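Local coordinates for protein peptidase family U32 (Geobacillus thermoleovorans, PDB 4HE6) that is of unknown function but forms the C-terminal beta-sheet domain of a putative peptidase of family U32, at residues R77-F80 with P81-M85. Residues are numbered along the deposited sequence; the frame is centred on the assembly and turned at random. Where two conformers were deposited one is given.
Sequences RPLF and PYNMM
A type II beta turn, F80 to N83, leads the chain into strand 84-87, and F80 and N83 meet across it through two hydrogen bonds. The turn bond runs from N83 N to F80 O (3.1 Å). The second comes from the side chain: N83 OD1 accepts F80 N at 2.9 Å, nearly straight at the hydrogen (161°), with the donor above the amide's carbonyl plane. CG of N83 stands beside its backbone N (chi1 -72°), which turns the short amide back to the start of the turn. Asparagine suits this place because its two ends do different work: while OD1 holds F80 N, ND2 reaches P41 O, so this buried amide ties the turn to a neighbouring loop. The F80 ring lies alongside the amide, their planes 75° apart, with OD1 near the ring's edge. P81 fits the second position, where its ring fixes the phi that the turn needs. Y82 takes the third position's positive phi despite its beta carbon, though glycine is commoner there; its CB points away from F80, and its side chain touches L11 and L13. Backbone hydrogen bonds of Y82 and N83 with V12 join this type II turn to strand 10-16 of the antiparallel sheet.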
ATOM      1  N   ARG A  77      -5.621  -1.656  -9.518  1.00  6.83           N
ATOM      2  CA  ARG A  77      -4.865  -1.888 -10.764  1.00  6.80           C
ATOM      3  C   ARG A  77      -3.609  -2.650 -10.412  1.00  6.74           C
ATOM      4  O   ARG A  77      -3.206  -2.634  -9.239  1.00  7.53           O
ATOM      5  CB  ARG A  77      -4.448  -0.591 -11.429  1.00  6.86           C
ATOM      6  CG  ARG A  77      -5.560   0.402 -11.719  1.00  6.88           C
ATOM      7  CD  ARG A  77      -5.012   1.558 -12.500  1.00  7.18           C
ATOM      8  NE  ARG A  77      -5.941   2.612 -12.766  1.00  8.55           N
ATOM      9  CZ  ARG A  77      -5.692   3.670 -13.512  1.00  8.82           C
ATOM     10  NH1 ARG A  77      -4.489   3.845 -14.006  1.00  9.98           N
ATOM     11  NH2 ARG A  77      -6.650   4.555 -13.700  1.00 12.99           N
ATOM     12  N   PRO A  78      -2.988  -3.286 -11.393  1.00  6.92           N
ATOM     13  CA  PRO A  78      -1.721  -3.976 -11.140  1.00  7.35           C
ATOM     14  C   PRO A  78      -0.647  -3.051 -10.642  1.00  6.41           C
ATOM     15  O   PRO A  78      -0.584  -1.844 -10.966  1.00  8.87           O
ATOM     16  CB  PRO A  78      -1.360  -4.580 -12.499  1.00  8.34           C
ATOM     17  CG  PRO A  78      -2.720  -4.795 -13.184  1.00  8.61           C
ATOM     18  CD  PRO A  78      -3.486  -3.536 -12.779  1.00  7.18           C
ATOM     19  N   LEU A  79       0.247  -3.631  -9.835  1.00  6.90           N
ATOM     20  CA  LEU A  79       1.416  -3.013  -9.243  1.00  6.72           C
ATOM     21  C   LEU A  79       2.630  -3.884  -9.471  1.00  7.19           C
ATOM     22  O   LEU A  79       2.502  -5.105  -9.597  1.00  8.44           O
ATOM     23  CB  LEU A  79       1.233  -2.828  -7.733  1.00  7.15           C
ATOM     24  CG  LEU A  79       0.117  -1.860  -7.378  1.00  6.78           C
ATOM     25  CD1 LEU A  79      -0.155  -1.927  -5.862  1.00  6.97           C
ATOM     26  CD2 LEU A  79       0.420  -0.430  -7.783  1.00  8.55           C
ATOM     27  N   PHE A  80       3.787  -3.232  -9.504  1.00  7.85           N
ATOM     28  CA  PHE A  80       5.031  -3.976  -9.506  1.00  8.22           C
ATOM     29  C   PHE A  80       5.735  -3.853  -8.179  1.00  7.21           C
ATOM     30  O   PHE A  80       5.558  -2.868  -7.468  1.00  7.48           O
ATOM     31  CB  PHE A  80       5.946  -3.436 -10.588  1.00  9.91           C
ATOM     32  CG  PHE A  80       5.447  -3.597 -11.963  1.00 10.90           C
ATOM     33  CD1 PHE A  80       4.823  -2.585 -12.650  1.00 15.89           C
ATOM     34  CD2 PHE A  80       5.608  -4.847 -12.589  1.00 13.19           C
ATOM     35  CE1 PHE A  80       4.339  -2.746 -13.928  1.00 17.54           C
ATOM     36  CE2 PHE A  80       5.129  -5.026 -13.864  1.00 13.66           C
ATOM     37  CZ  PHE A  80       4.508  -3.995 -14.537  1.00 15.40           C
ATOM     38  N   PRO A  81       6.552  -4.825  -7.809  1.00  8.52           N
ATOM     39  CA  PRO A  81       7.374  -4.691  -6.602  1.00  7.83           C
ATOM     40  C   PRO A  81       8.150  -3.391  -6.676  1.00  6.69           C
ATOM     41  O   PRO A  81       8.733  -3.016  -7.666  1.00  7.93           O
ATOM     42  CB  PRO A  81       8.274  -5.903  -6.695  1.00 10.12           C
ATOM     43  CG  PRO A  81       7.451  -6.939  -7.433  1.00 11.22           C
ATOM     44  CD  PRO A  81       6.769  -6.117  -8.490  1.00 10.38           C
ATOM     45  N   TYR A  82       8.112  -2.682  -5.531  1.00  6.23           N
ATOM     46  CA  TYR A  82       8.861  -1.459  -5.272  1.00  6.33           C
ATOM     47  C   TYR A  82       8.275  -0.218  -5.895  1.00  6.40           C
ATOM     48  O   TYR A  82       8.844   0.864  -5.761  1.00  7.67           O
ATOM     49  CB  TYR A  82      10.398  -1.632  -5.497  1.00  6.99           C
ATOM     50  CG  TYR A  82      10.819  -2.792  -4.620  1.00  8.39           C
ATOM     51  CD1 TYR A  82      10.957  -4.056  -5.091  1.00  9.00           C
ATOM     52  CD2 TYR A  82      10.943  -2.628  -3.240  1.00  9.70           C
ATOM     53  CE1 TYR A  82      11.280  -5.159  -4.309  1.00  9.82           C
ATOM     54  CE2 TYR A  82      11.250  -3.689  -2.438  1.00  9.98           C
ATOM     55  CZ  TYR A  82      11.416  -4.941  -2.953  1.00  9.99           C
ATOM     56  OH  TYR A  82      11.710  -6.024  -2.149  1.00 13.24           O
ATOM     57  N   ASN A  83       7.049  -0.333  -6.491  1.00  6.47           N
ATOM     58  CA  ASN A  83       6.212   0.834  -6.554  1.00  6.05           C
ATOM     59  C   ASN A  83       5.925   1.328  -5.134  1.00  5.23           C
ATOM     60  O   ASN A  83       6.094   0.615  -4.178  1.00  6.45           O
ATOM     61  CB  ASN A  83       4.937   0.541  -7.341  1.00  7.10           C
ATOM     62  CG  ASN A  83       5.157   0.382  -8.868  1.00  9.55           C
ATOM     63  OD1 ASN A  83       4.460  -0.361  -9.517  1.00 12.09           O
ATOM     64  ND2 ASN A  83       6.144   1.020  -9.493  1.00 15.60           N
ATOM     65  N   MET A  84       5.507   2.573  -5.059  1.00  6.06           N
ATOM     66  CA  MET A  84       5.310   3.238  -3.791  1.00  6.79           C
ATOM     67  C   MET A  84       3.864   3.656  -3.617  1.00  6.21           C
ATOM     68  O   MET A  84       3.081   3.749  -4.564  1.00  6.08           O
ATOM     69  CB  MET A  84       6.246   4.457  -3.772  0.57  9.56           C
ATOM     70  CG  MET A  84       7.735   4.181  -3.999  0.57  8.21           C
ATOM     71  SD  MET A  84       8.882   5.570  -3.902  0.57  8.66           S
ATOM     72  CE  MET A  84       8.804   6.098  -2.207  0.57 13.80           C
ATOM     73  N   MET A  85       3.488   3.913  -2.369  1.00  6.20           N
ATOM     74  CA  MET A  85       2.156   4.321  -2.005  1.00  6.06           C
ATOM     75  C   MET A  85       2.223   5.520  -1.075  1.00  6.28           C
ATOM     76  O   MET A  85       3.029   5.528  -0.147  1.00  8.05           O
ATOM     77  CB  MET A  85       1.434   3.182  -1.239  1.00  6.42           C
ATOM     78  CG  MET A  85      -0.039   3.446  -1.041  1.00  6.55           C
ATOM     79  SD  MET A  85      -0.853   2.211   0.015  1.00  7.70           S
ATOM     80  CE  MET A  85      -0.373   2.848   1.612  1.00 10.23           C
TER